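Long-range contacts in anthranilate-CoA ligase (Stigmatella aurantiaca, PDB 4WV3), which belongs to the ANL clan of AMP-binding enzymes, pairing the family's large AMP-binding region with a smaller C-terminal domain: residues A28-D33 / G235-L240; T212-K217 / G225-F230; S253-F258 / H282-L287; P260-N265 / L289-S294. All coordinates share one frame; numbering follows the deposited sequence.

Interaction 1. Residues A28-D33 / G235-L240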
loop_
_atom_site.group_PDB
_atom_site.type_symbol
_atom_site.label_atom_id
_atom_site.label_comp_id
_atom_site.label_asym_id
_atom_site.label_seq_id
_atom_site.Cartn_x
_atom_site.Cartn_y
_atom_site.Cartn_z
ATOM N N ALA A 28 2.984 18.716 -12.779
ATOM C CA ALA A 28 3.253 17.885 -11.611
ATOM C C ALA A 28 2.426 16.601 -11.591
ATOM O O ALA A 28 2.960 15.516 -11.356
ATOM C CB ALA A 28 3.031 18.682 -10.334
ATOM N N LEU A 29 1.124 16.723 -11.833
ATOM C CA LEU A 29 0.247 15.556 -11.830
ATOM C C LEU A 29 -0.520 15.380 -13.141
ATOM O O LEU A 29 -0.983 16.350 -13.742
ATOM C CB LEU A 29 -0.711 15.589 -10.630
ATOM C CG LEU A 29 -1.594 16.819 -10.398
ATOM C CD1 LEU A 29 -2.905 16.723 -11.166
ATOM C CD2 LEU A 29 -1.859 17.008 -8.911
ATOM N N PHE A 30 -0.645 14.129 -13.574
ATOM C CA PHE A 30 -1.394 13.800 -14.779
ATOM C C PHE A 30 -2.625 12.959 -14.453
ATOM O O PHE A 30 -2.512 11.860 -13.908
ATOM C CB PHE A 30 -0.508 13.046 -15.774
ATOM C CG PHE A 30 0.562 13.892 -16.401
ATOM C CD1 PHE A 30 1.817 13.989 -15.823
ATOM C CD2 PHE A 30 0.316 14.582 -17.577
ATOM C CE1 PHE A 30 2.804 14.764 -16.401
ATOM C CE2 PHE A 30 1.299 15.358 -18.161
ATOM C CZ PHE A 30 2.546 15.447 -17.573
ATOM N N THR A 31 -3.800 13.486 -14.781
ATOM C CA THR A 31 -5.051 12.748 -14.635
ATOM C C THR A 31 -5.818 12.830 -15.952
ATOM O O THR A 31 -5.613 13.765 -16.725
ATOM C CB THR A 31 -5.923 13.312 -13.489
ATOM O OG1 THR A 31 -6.372 14.631 -13.823
ATOM C CG2 THR A 31 -5.141 13.357 -12.186
ATOM N N PRO A 32 -6.694 11.847 -16.220
ATOM C CA PRO A 32 -7.491 11.855 -17.453
ATOM C C PRO A 32 -8.352 13.108 -17.606
ATOM O O PRO A 32 -8.673 13.489 -18.730
ATOM C CB PRO A 32 -8.386 10.625 -17.292
ATOM C CG PRO A 32 -7.609 9.713 -16.422
ATOM C CD PRO A 32 -6.888 10.603 -15.453
ATOM N N ASP A 33 -8.713 13.740 -16.495
ATOM C CA ASP A 33 -9.587 14.907 -16.535
ATOM C C ASP A 33 -8.823 16.221 -16.407
ATOM O O ASP A 33 -9.335 17.278 -16.776
ATOM C CB ASP A 33 -10.637 14.826 -15.423
ATOM C CG ASP A 33 -11.389 13.513 -15.423
ATOM O OD1 ASP A 33 -12.357 13.379 -16.202
ATOM O OD2 ASP A 33 -11.016 12.615 -14.639
ATOM N N GLY A 235 11.247 16.345 -7.706
ATOM C CA GLY A 235 10.778 17.154 -8.818
ATOM C C GLY A 235 10.155 16.359 -9.948
ATOM O O GLY A 235 9.798 16.918 -10.985
ATOM N N ALA A 236 10.024 15.051 -9.750
ATOM C CA ALA A 236 9.413 14.187 -10.751
ATOM C C ALA A 236 7.899 14.374 -10.784
ATOM O O ALA A 236 7.307 14.893 -9.837
ATOM C CB ALA A 236 9.762 12.734 -10.479
ATOM N N SER A 237 7.277 13.952 -11.880
ATOM C CA SER A 237 5.831 14.054 -12.030
ATOM C C SER A 237 5.155 12.731 -11.682
ATOM O O SER A 237 5.817 11.700 -11.563
ATOM C CB SER A 237 5.470 14.472 -13.456
ATOM O OG SER A 237 5.962 13.536 -14.399
ATOM N N CYS A 238 3.835 12.764 -11.520
ATOM C CA CYS A 238 3.079 11.562 -11.175
ATOM C C CYS A 238 1.795 11.435 -11.990
ATOM O O CYS A 238 1.270 12.425 -12.502
ATOM C CB CYS A 238 2.756 11.538 -9.679
ATOM S SG CYS A 238 1.663 12.867 -9.121
ATOM N N VAL A 239 1.296 10.207 -12.102
ATOM C CA VAL A 239 0.074 9.928 -12.849
ATOM C C VAL A 239 -0.975 9.292 -11.941
ATOM O O VAL A 239 -0.702 8.300 -11.267
ATOM C CB VAL A 239 0.350 8.993 -14.044
ATOM C CG1 VAL A 239 -0.933 8.715 -14.813
ATOM C CG2 VAL A 239 1.408 9.598 -14.959
ATOM N N LEU A 240 -2.175 9.866 -11.928
ATOM C CA LEU A 240 -3.238 9.402 -11.041
ATOM C C LEU A 240 -4.388 8.744 -11.804
ATOM O O LEU A 240 -4.954 9.333 -12.726
ATOM C CB LEU A 240 -3.764 10.560 -10.190
ATOM C CG LEU A 240 -2.705 11.338 -9.403
ATOM C CD1 LEU A 240 -3.339 12.478 -8.623
ATOM C CD2 LEU A 240 -1.931 10.412 -8.474
#
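The carbonyl oxygen of Ala28 takes the backbone N of Cys238 at 2.9 Å, and the indole NE1 of Trp232, in helix 221-234, adds a weak second bond to it. Two residues on, Phe30 turns both of its backbone polar atoms to segment 235-240: its N donates to Cys238 O (2.8 Å) and its O accepts from Leu240 N (2.8 Å). Strands 28-30 and 237-239 thus run parallel, 21° apart, with Leu29 beside Cys238 and Phe30 beside Val239.

Side chains divide between the two faces. With CG beside its own backbone N (chi1 -70°), Phe30 lays its ring back toward Ser237, whose OG lies 3.9 Å from CE1; Cys238 O sits at the ring edge, near its plane. Ser237 OG is hydrogen-bonded to Arg211 NE of strand 211-214. Val239 CG2 packs 4.0 Å from Phe30 CB, oblique to the ring, and Phe258 of helix 248-258 covers both residues. On the other face Cys238 SG lies 3.9 Å from Leu29 CB, and the leucine packs on Ala71 and Val74 of helix 71-83. Farther along, the methyl CG2 of Thr31 rests 3.7 Å from Leu240 CB, the two side chains crossing at a slant, while Thr31 OG1 is hydrogen-bonded to Arg34 O.

Gly235, with positive phi, ends helix 221-234 in a Schellman motif just before its strand, and Ala28 and Leu29 form a classic beta bulge opposite Met36. Together these features describe a parallel strand pair near one border of a mixed beta-sheet, where an N-terminal strand joins the strand that closes a beta-alpha-beta unit.

Interaction 2. Residues T212-K217 / G225-F230; sequences TFALAK and GGNLIF
Thr212 and Asn227 run antiparallel alongside each other, the threonine reaching from its strand toward the helix and the asparagine from the helix toward the strand. Asn227 has CG anti to its backbone N (chi1 -156°), which carries the amide across to the backbone of residues 212-214. Its CB meets the methyl of Ala214, CB to CB, at 3.5 Å. The branches of Thr212 divide: CG2 lies against Gly226 O at 3.4 Å, whereas OG1 is set beside the Asn227 amide and also makes a weak bond to Ser237 O.

These residues belong to a beta-alpha-beta unit in which strand 211-214 leads through helix 221-234 to strand 237-239; the axes of 212-214 and 225-230 come within 7.2 Å at 139°. Tyr264 of the next strand packs its OH near Gly226 O.

The helix is widened here by a pi-type turn, in which Phe230 N donates to Gly225 O at 2.7 Å. The Phe230 ring folds back so that one face covers the Gly225-Gly226 peptide, with Gly225 C 3.4 Å above its plane near the rim, and it meets His324 edge-to-face.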
loop_
_atom_site.group_PDB
_atom_site.type_symbol
_atom_site.label_atom_id
_atom_site.label_comp_id
_atom_site.label_asym_id
_atom_site.label_seq_id
_atom_site.Cartn_x
_atom_site.Cartn_y
_atom_site.Cartn_z
ATOM N N THR A 212 6.082 8.904 -12.180
ATOM C CA THR A 212 5.539 7.749 -11.475
ATOM C C THR A 212 4.079 7.472 -11.815
ATOM O O THR A 212 3.325 8.376 -12.176
ATOM C CB THR A 212 5.659 7.912 -9.947
ATOM O OG1 THR A 212 4.971 9.101 -9.537
ATOM C CG2 THR A 212 7.119 8.000 -9.529
ATOM N N PHE A 213 3.695 6.206 -11.695
ATOM C CA PHE A 213 2.303 5.799 -11.825
ATOM C C PHE A 213 2.051 4.556 -10.984
ATOM O O PHE A 213 2.609 3.491 -11.246
ATOM C CB PHE A 213 1.936 5.540 -13.288
ATOM C CG PHE A 213 0.600 4.874 -13.468
ATOM C CD1 PHE A 213 -0.536 5.390 -12.864
ATOM C CD2 PHE A 213 0.479 3.736 -14.249
ATOM C CE1 PHE A 213 -1.766 4.778 -13.026
ATOM C CE2 PHE A 213 -0.750 3.120 -14.419
ATOM C CZ PHE A 213 -1.873 3.642 -13.806
ATOM N N ALA A 214 1.213 4.704 -9.965
ATOM C CA ALA A 214 0.887 3.596 -9.080
ATOM C C ALA A 214 -0.575 3.207 -9.210
ATOM O O ALA A 214 -1.458 4.065 -9.201
ATOM C CB ALA A 214 1.204 3.958 -7.641
ATOM N N LEU A 215 -0.828 1.909 -9.336
ATOM C CA LEU A 215 -2.191 1.406 -9.308
ATOM C C LEU A 215 -2.710 1.526 -7.880
ATOM O O LEU A 215 -3.910 1.672 -7.652
ATOM C CB LEU A 215 -2.243 -0.046 -9.784
ATOM C CG LEU A 215 -3.638 -0.659 -9.911
ATOM C CD1 LEU A 215 -4.525 0.225 -10.773
ATOM C CD2 LEU A 215 -3.559 -2.064 -10.484
ATOM N N ALA A 216 -1.784 1.472 -6.925
ATOM C CA ALA A 216 -2.103 1.674 -5.519
ATOM C C ALA A 216 -2.656 3.076 -5.302
ATOM O O ALA A 216 -2.122 4.052 -5.829
ATOM C CB ALA A 216 -0.869 1.452 -4.659
ATOM N N LYS A 217 -3.727 3.170 -4.525
ATOM C CA LYS A 217 -4.407 4.440 -4.305
ATOM C C LYS A 217 -3.668 5.329 -3.313
ATOM O O LYS A 217 -2.724 4.893 -2.653
ATOM C CB LYS A 217 -5.842 4.200 -3.836
ATOM C CG LYS A 217 -6.688 3.414 -4.821
ATOM C CD LYS A 217 -6.770 4.126 -6.160
ATOM C CE LYS A 217 -7.683 3.387 -7.122
ATOM N NZ LYS A 217 -7.817 4.114 -8.415
ATOM N N GLY A 225 3.343 7.496 -0.937
ATOM C CA GLY A 225 4.752 7.794 -1.086
ATOM C C GLY A 225 5.211 7.646 -2.523
ATOM O O GLY A 225 5.678 8.606 -3.137
ATOM N N GLY A 226 5.058 6.442 -3.064
ATOM C CA GLY A 226 5.563 6.115 -4.385
ATOM C C GLY A 226 5.024 6.940 -5.539
ATOM O O GLY A 226 5.726 7.158 -6.524
ATOM N N ASN A 227 3.782 7.405 -5.424
ATOM C CA ASN A 227 3.132 8.098 -6.533
ATOM C C ASN A 227 2.789 9.556 -6.232
ATOM O O ASN A 227 1.948 10.152 -6.904
ATOM C CB ASN A 227 1.869 7.342 -6.958
ATOM C CG ASN A 227 1.467 7.628 -8.397
ATOM O OD1 ASN A 227 2.278 8.077 -9.206
ATOM N ND2 ASN A 227 0.206 7.361 -8.722
ATOM N N LEU A 228 3.449 10.133 -5.234
ATOM C CA LEU A 228 3.202 11.526 -4.877
ATOM C C LEU A 228 4.343 12.130 -4.065
ATOM O O LEU A 228 5.060 13.010 -4.541
ATOM C CB LEU A 228 1.886 11.653 -4.104
ATOM C CG LEU A 228 1.030 12.880 -4.421
ATOM C CD1 LEU A 228 -0.097 13.024 -3.410
ATOM C CD2 LEU A 228 1.885 14.138 -4.460
ATOM N N ILE A 229 4.502 11.654 -2.835
ATOM C CA ILE A 229 5.508 12.189 -1.926
ATOM C C ILE A 229 6.927 11.987 -2.449
ATOM O O ILE A 229 7.733 12.917 -2.455
ATOM C CB ILE A 229 5.387 11.557 -0.526
ATOM C CG1 ILE A 229 3.967 11.730 0.014
ATOM C CG2 ILE A 229 6.405 12.168 0.426
ATOM C CD1 ILE A 229 3.517 13.174 0.095
ATOM N N PHE A 230 7.221 10.771 -2.895
ATOM C CA PHE A 230 8.562 10.443 -3.379
ATOM C C PHE A 230 8.948 11.164 -4.685
ATOM O O PHE A 230 10.027 11.751 -4.758
ATOM C CB PHE A 230 8.769 8.922 -3.512
ATOM C CG PHE A 230 8.578 8.152 -2.226
ATOM C CD1 PHE A 230 8.397 8.804 -1.015
ATOM C CD2 PHE A 230 8.587 6.767 -2.233
ATOM C CE1 PHE A 230 8.224 8.091 0.158
ATOM C CE2 PHE A 230 8.416 6.049 -1.064
ATOM C CZ PHE A 230 8.235 6.713 0.134
#

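Interaction 3. Residues S253-F258 / H282-L287; sequences STISRF and HDLSSL
Ser256 OG donates to Asp283 O at 3.0 Å, with the donor tilted 34° from the carbonyl plane. This is the main bond of the hydroxyl; Leu252 O, one turn back in the helix, is a weak alternative acceptor competing for the same proton, and Asp283 N lies 3.0 Å from Ser256 OG. On the buried side of the helix the branch methyl of Ile255 carries the apolar contact. A chi1 of -61° leaves CG2 anti to the backbone N and facing the loop, where it meets Leu284 CG at 4.0 Å and Leu287 CD1 at 3.9 Å; the Leu287 side chain crosses that of Ile255 at about a right angle. Nearer the solvent, His282 places its ring obliquely against Ser253, CE1 to OG 3.6 Å, and packs also on Ser249 and Leu252. Ser253 OG is itself bonded to Ser249 O.

A second shell fixes the loop. Asp283 OD1 accepts twice from Ser285: from OG at 2.8 Å on the syn side, and from N at 3.2 Å, which lies 59° out of the carboxylate plane on the same face. Ser286 OG is bonded to Pro260 O, and Phe279 packs on Leu284, while Pro260 and Phe213 back Ile255 from the sheet side.

The arrangement is that of an irregular connection laid along the flank of helix 248-258 before it enters strand 289-292, shaped by an Asx turn at Asp283 that runs into a type I beta turn from Leu284 to Leu287.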
loop_
_atom_site.group_PDB
_atom_site.type_symbol
_atom_site.label_atom_id
_atom_site.label_comp_id
_atom_site.label_asym_id
_atom_site.label_seq_id
_atom_site.Cartn_x
_atom_site.Cartn_y
_atom_site.Cartn_z
ATOM N N SER A 253 -3.204 0.931 -20.485
ATOM C CA SER A 253 -3.466 1.997 -21.442
ATOM C C SER A 253 -3.048 3.347 -20.870
ATOM O O SER A 253 -2.591 4.226 -21.601
ATOM C CB SER A 253 -4.945 2.019 -21.821
ATOM O OG SER A 253 -5.376 0.726 -22.200
ATOM N N THR A 254 -3.213 3.502 -19.561
ATOM C CA THR A 254 -2.767 4.704 -18.868
ATOM C C THR A 254 -1.252 4.828 -18.992
ATOM O O THR A 254 -0.721 5.922 -19.192
ATOM C CB THR A 254 -3.180 4.682 -17.381
ATOM O OG1 THR A 254 -4.610 4.685 -17.283
ATOM C CG2 THR A 254 -2.631 5.895 -16.648
ATOM N N ILE A 255 -0.567 3.694 -18.890
ATOM C CA ILE A 255 0.877 3.638 -19.084
ATOM C C ILE A 255 1.249 4.085 -20.498
ATOM O O ILE A 255 2.238 4.790 -20.698
ATOM C CB ILE A 255 1.424 2.216 -18.827
ATOM C CG1 ILE A 255 1.138 1.791 -17.384
ATOM C CG2 ILE A 255 2.917 2.146 -19.117
ATOM C CD1 ILE A 255 1.676 0.421 -17.030
ATOM N N SER A 256 0.443 3.681 -21.474
ATOM C CA SER A 256 0.686 4.051 -22.863
ATOM C C SER A 256 0.438 5.536 -23.112
ATOM O O SER A 256 1.227 6.201 -23.783
ATOM C CB SER A 256 -0.183 3.213 -23.805
ATOM O OG SER A 256 0.217 1.855 -23.794
ATOM N N ARG A 257 -0.657 6.052 -22.565
ATOM C CA ARG A 257 -1.047 7.437 -22.808
ATOM C C ARG A 257 -0.138 8.450 -22.115
ATOM O O ARG A 257 0.396 9.354 -22.757
ATOM C CB ARG A 257 -2.503 7.673 -22.395
ATOM C CG ARG A 257 -2.944 9.124 -22.519
ATOM C CD ARG A 257 -4.432 9.286 -22.258
ATOM N NE ARG A 257 -5.242 8.635 -23.283
ATOM C CZ ARG A 257 -5.640 9.225 -24.406
ATOM N NH1 ARG A 257 -5.302 10.483 -24.654
ATOM N NH2 ARG A 257 -6.377 8.555 -25.283
ATOM N N PHE A 258 0.038 8.296 -20.806
ATOM C CA PHE A 258 0.773 9.282 -20.018
ATOM C C PHE A 258 2.270 9.003 -19.940
ATOM O O PHE A 258 3.042 9.851 -19.492
ATOM C CB PHE A 258 0.172 9.402 -18.617
ATOM C CG PHE A 258 -1.238 9.914 -18.611
ATOM C CD1 PHE A 258 -1.496 11.272 -18.699
ATOM C CD2 PHE A 258 -2.308 9.039 -18.523
ATOM C CE1 PHE A 258 -2.792 11.748 -18.695
ATOM C CE2 PHE A 258 -3.608 9.509 -18.519
ATOM C CZ PHE A 258 -3.850 10.865 -18.606
ATOM N N HIS A 282 -0.114 -3.261 -25.600
ATOM C CA HIS A 282 0.034 -1.938 -25.007
ATOM C C HIS A 282 1.502 -1.528 -24.988
ATOM O O HIS A 282 2.379 -2.342 -24.696
ATOM C CB HIS A 282 -0.530 -1.919 -23.587
ATOM C CG HIS A 282 -1.922 -2.459 -23.481
ATOM N ND1 HIS A 282 -3.040 -1.665 -23.612
ATOM C CD2 HIS A 282 -2.376 -3.714 -23.252
ATOM C CE1 HIS A 282 -4.124 -2.408 -23.469
ATOM N NE2 HIS A 282 -3.748 -3.655 -23.250
ATOM N N ASP A 283 1.767 -0.265 -25.303
ATOM C CA ASP A 283 3.131 0.247 -25.309
ATOM C C ASP A 283 3.596 0.590 -23.897
ATOM O O ASP A 283 3.112 1.542 -23.285
ATOM C CB ASP A 283 3.243 1.472 -26.220
ATOM C CG ASP A 283 4.653 2.023 -26.283
ATOM O OD1 ASP A 283 5.608 1.243 -26.086
ATOM O OD2 ASP A 283 4.807 3.237 -26.534
ATOM N N LEU A 284 4.539 -0.196 -23.388
ATOM C CA LEU A 284 5.065 -0.007 -22.039
ATOM C C LEU A 284 6.539 0.390 -22.076
ATOM O O LEU A 284 7.280 0.146 -21.125
ATOM C CB LEU A 284 4.900 -1.291 -21.220
ATOM C CG LEU A 284 3.585 -1.543 -20.474
ATOM C CD1 LEU A 284 2.392 -1.581 -21.414
ATOM C CD2 LEU A 284 3.680 -2.837 -19.684
ATOM N N SER A 285 6.956 1.010 -23.176
ATOM C CA SER A 285 8.366 1.320 -23.396
ATOM C C SER A 285 8.897 2.453 -22.515
ATOM O O SER A 285 10.101 2.544 -22.277
ATOM C CB SER A 285 8.619 1.642 -24.871
ATOM O OG SER A 285 7.874 2.773 -25.285
ATOM N N SER A 286 8.005 3.314 -22.039
ATOM C CA SER A 286 8.411 4.436 -21.198
ATOM C C SER A 286 8.907 3.955 -19.835
ATOM O O SER A 286 9.702 4.629 -19.177
ATOM C CB SER A 286 7.260 5.430 -21.033
ATOM O OG SER A 286 6.128 4.811 -20.454
ATOM N N LEU A 287 8.437 2.781 -19.424
ATOM C CA LEU A 287 8.840 2.179 -18.160
ATOM C C LEU A 287 10.327 1.846 -18.146
ATOM O O LEU A 287 10.842 1.228 -19.078
ATOM C CB LEU A 287 8.024 0.910 -17.901
ATOM C CG LEU A 287 6.912 0.970 -16.852
ATOM C CD1 LEU A 287 6.158 2.286 -16.921
ATOM C CD2 LEU A 287 5.956 -0.200 -17.039
#

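Interaction 4. Residues P260-N265 / L289-S294. With 3UK (5'-O-[(S)-[(2-aminobenzoyl)oxy](hydroxy)phosphoryl]adenosine), chain C.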
loop_
_atom_site.group_PDB
_atom_site.type_symbol
_atom_site.label_atom_id
_atom_site.label_comp_id
_atom_site.label_asym_id
_atom_site.label_seq_id
_atom_site.Cartn_x
_atom_site.Cartn_y
_atom_site.Cartn_z
ATOM N N PRO A 260 4.536 6.933 -18.111
ATOM C CA PRO A 260 5.338 7.042 -16.889
ATOM C C PRO A 260 6.603 6.198 -16.998
ATOM O O PRO A 260 6.664 5.300 -17.837
ATOM C CB PRO A 260 4.411 6.462 -15.821
ATOM C CG PRO A 260 3.600 5.458 -16.555
ATOM C CD PRO A 260 3.391 6.021 -17.936
ATOM N N THR A 261 7.597 6.485 -16.165
ATOM C CA THR A 261 8.849 5.738 -16.193
ATOM C C THR A 261 8.919 4.731 -15.049
ATOM O O THR A 261 9.695 3.777 -15.096
ATOM C CB THR A 261 10.068 6.674 -16.126
ATOM O OG1 THR A 261 9.994 7.477 -14.942
ATOM C CG2 THR A 261 10.103 7.583 -17.346
ATOM N N ILE A 262 8.102 4.955 -14.025
ATOM C CA ILE A 262 8.051 4.073 -12.866
ATOM C C ILE A 262 6.624 3.581 -12.648
ATOM O O ILE A 262 5.679 4.370 -12.670
ATOM C CB ILE A 262 8.533 4.793 -11.589
ATOM C CG1 ILE A 262 9.867 5.503 -11.838
ATOM C CG2 ILE A 262 8.652 3.810 -10.433
ATOM C CD1 ILE A 262 11.010 4.568 -12.171
ATOM N N PHE A 263 6.469 2.278 -12.438
ATOM C CA PHE A 263 5.147 1.692 -12.250
ATOM C C PHE A 263 5.057 0.887 -10.956
ATOM O O PHE A 263 5.845 -0.030 -10.730
ATOM C CB PHE A 263 4.774 0.817 -13.449
ATOM C CG PHE A 263 3.413 0.187 -13.342
ATOM C CD1 PHE A 263 2.283 0.972 -13.189
ATOM C CD2 PHE A 263 3.264 -1.189 -13.410
ATOM C CE1 PHE A 263 1.029 0.396 -13.094
ATOM C CE2 PHE A 263 2.013 -1.770 -13.319
ATOM C CZ PHE A 263 0.895 -0.976 -13.161
ATOM N N TYR A 264 4.091 1.238 -10.112
ATOM C CA TYR A 264 3.871 0.528 -8.856
ATOM C C TYR A 264 2.616 -0.334 -8.947
ATOM O O TYR A 264 1.605 0.085 -9.514
ATOM C CB TYR A 264 3.709 1.509 -7.692
ATOM C CG TYR A 264 4.851 2.483 -7.495
ATOM C CD1 TYR A 264 4.981 3.607 -8.301
ATOM C CD2 TYR A 264 5.777 2.295 -6.478
ATOM C CE1 TYR A 264 6.015 4.502 -8.117
ATOM C CE2 TYR A 264 6.816 3.186 -6.285
ATOM C CZ TYR A 264 6.929 4.288 -7.107
ATOM O OH TYR A 264 7.960 5.179 -6.916
ATOM N N ASN A 265 2.683 -1.532 -8.376
ATOM C CA ASN A 265 1.537 -2.432 -8.346
ATOM C C ASN A 265 1.747 -3.554 -7.335
ATOM O O ASN A 265 2.808 -3.658 -6.721
ATOM C CB ASN A 265 1.273 -3.016 -9.738
ATOM C CG ASN A 265 -0.168 -3.455 -9.925
ATOM O OD1 ASN A 265 -0.893 -3.672 -8.954
ATOM N ND2 ASN A 265 -0.589 -3.592 -11.177
ATOM N N LEU A 289 11.572 1.136 -14.763
ATOM C CA LEU A 289 11.536 0.337 -13.546
ATOM C C LEU A 289 10.103 0.098 -13.086
ATOM O O LEU A 289 9.222 0.931 -13.302
ATOM C CB LEU A 289 12.320 1.020 -12.424
ATOM C CG LEU A 289 13.833 0.806 -12.384
ATOM C CD1 LEU A 289 14.443 1.559 -11.212
ATOM C CD2 LEU A 289 14.158 -0.677 -12.301
ATOM N N CYS A 290 9.881 -1.047 -12.453
ATOM C CA CYS A 290 8.593 -1.351 -11.846
ATOM C C CYS A 290 8.789 -1.710 -10.380
ATOM O O CYS A 290 9.843 -2.213 -9.991
ATOM C CB CYS A 290 7.897 -2.493 -12.586
ATOM S SG CYS A 290 7.317 -2.062 -14.244
ATOM N N VAL A 291 7.773 -1.439 -9.566
ATOM C CA VAL A 291 7.843 -1.710 -8.136
ATOM C C VAL A 291 6.660 -2.566 -7.694
ATOM O O VAL A 291 5.525 -2.330 -8.109
ATOM C CB VAL A 291 7.863 -0.400 -7.318
ATOM C CG1 VAL A 291 7.981 -0.693 -5.829
ATOM C CG2 VAL A 291 9.001 0.498 -7.776
ATOM N N SER A 292 6.934 -3.563 -6.857
ATOM C CA SER A 292 5.890 -4.431 -6.322
ATOM C C SER A 292 5.941 -4.480 -4.799
ATOM O O SER A 292 7.022 -4.502 -4.209
ATOM C CB SER A 292 6.021 -5.845 -6.891
ATOM O OG SER A 292 5.038 -6.707 -6.349
ATOM N N ALA A 293 4.770 -4.498 -4.170
ATOM C CA ALA A 293 4.684 -4.573 -2.714
ATOM C C ALA A 293 3.244 -4.896 -2.328
ATOM O O ALA A 293 2.395 -5.091 -3.195
ATOM C CB ALA A 293 4.876 -3.197 -2.096
ATOM N N SER A 294 2.975 -4.924 -1.026
ATOM C CA SER A 294 1.665 -5.304 -0.516
ATOM C C SER A 294 1.748 -6.751 -0.063
ATOM O O SER A 294 1.474 -7.076 1.092
ATOM C CB SER A 294 0.597 -5.146 -1.598
ATOM O OG SER A 294 -0.704 -5.143 -1.034
HETATM C C10 3UK C . 2.874 -7.193 3.896
HETATM C C15 3UK C . 4.631 -7.578 2.171
HETATM C C17 3UK C . 5.920 -9.424 1.465
HETATM C C21 3UK C . 3.656 -7.404 5.163
HETATM C C26 3UK C . 3.015 -1.275 2.292
HETATM C C28 3UK C . 4.845 -1.052 0.733
HETATM O O01 3UK C . 1.326 -2.996 2.406
HETATM C C02 3UK C . 1.924 -2.142 3.022
HETATM O O03 3UK C . 1.406 -1.665 4.257
HETATM P P04 3UK C . 0.203 -2.407 4.987
HETATM O O05 3UK C . -0.155 -1.620 6.287
HETATM O O06 3UK C . 0.584 -3.910 5.405
HETATM C C07 3UK C . 1.961 -4.263 5.607
HETATM C C08 3UK C . 2.076 -5.759 5.529
HETATM O O09 3UK C . 1.899 -6.192 4.162
HETATM N N11 3UK C . 3.732 -6.766 2.839
HETATM C C12 3UK C . 3.794 -5.504 2.318
HETATM N N13 3UK C . 4.725 -5.497 1.324
HETATM C C14 3UK C . 5.259 -6.771 1.213
HETATM N N16 3UK C . 4.973 -8.888 2.279
HETATM N N18 3UK C . 6.550 -8.715 0.539
HETATM C C19 3UK C . 6.268 -7.414 0.369
HETATM N N20 3UK C . 6.948 -6.662 -0.626
HETATM O O22 3UK C . 3.143 -8.524 5.859
HETATM C C23 3UK C . 3.427 -6.191 5.932
HETATM O O24 3UK C . 3.458 -6.489 7.342
HETATM O O25 3UK C . -1.015 -2.414 4.079
HETATM C C27 3UK C . 3.866 -1.847 1.378
HETATM C C29 3UK C . 4.953 0.347 1.033
HETATM C C30 3UK C . 4.105 0.920 1.950
HETATM C C31 3UK C . 3.123 0.127 2.594
HETATM N N32 3UK C . 2.218 0.736 3.569
#
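Phe263 takes Val291 N on its carbonyl O at 2.7 Å and gives its own N to Leu289 O at 3.2 Å. On either side of these, Leu289 N bonds to Thr261 O and Asn265 N to Val291 O (3.0 Å); a weak bond from Ala293 N to Asn265 O closes the series. The strands run parallel, 18° apart, and CA-H...O contacts fill in between the bonds.

Apolar contacts divide between the faces. On one, the Tyr264 and Val291 side chains rise together from the sheet: Tyr264, its CG beside the backbone N (chi1 -56°), brings CD2 to 3.5 Å from Val291 CB. Ile262 CD1 likewise meets Leu289 CB at 3.8 Å. On the other face Cys290 SG lies 3.9 Å from Phe263 CB, at the edge of that ring.

Ligand contacts come past the strand end. Ala293 CB is 3.6 Å from C28, in the aminobenzoyl ring of 3UK, and Ser294 O lies 2.9 Å from 3UK N11. A bond from Ser294 OG to Thr504 O holds the serine side chain.

Trp199 and Leu204 of helix 191-204 cover Tyr264 and Val291, Tyr270 of helix 267-274 covers Cys290 and Asn265, and strand 211-214 flanks 262-265 in the sheet.

Interactions 1, 2 and 4 meet in one mixed sheet, in the order 27-30, 237-239, 211-214, 262-265, 289-292, so interaction 2 lies between the other two. Its centre is about 10 Å from that of interaction 1 and about 8 Å from that of interaction 4. Val239 N to Thr212 O (2.7 Å) and Phe213 N to Ile262 O (2.9 Å) are probable hydrogen bonds across these joins. Interaction 3 sits on one side of the sheet: Thr254 CG2 lies 3.8 Å from Val239 CG1 and 3.7 Å from Phe213 CZ. Only interaction 4 contributes residues to the 3UK pocket; the CA of Gly226, in interaction 2, is about 8 Å from the nearest atom of 3UK.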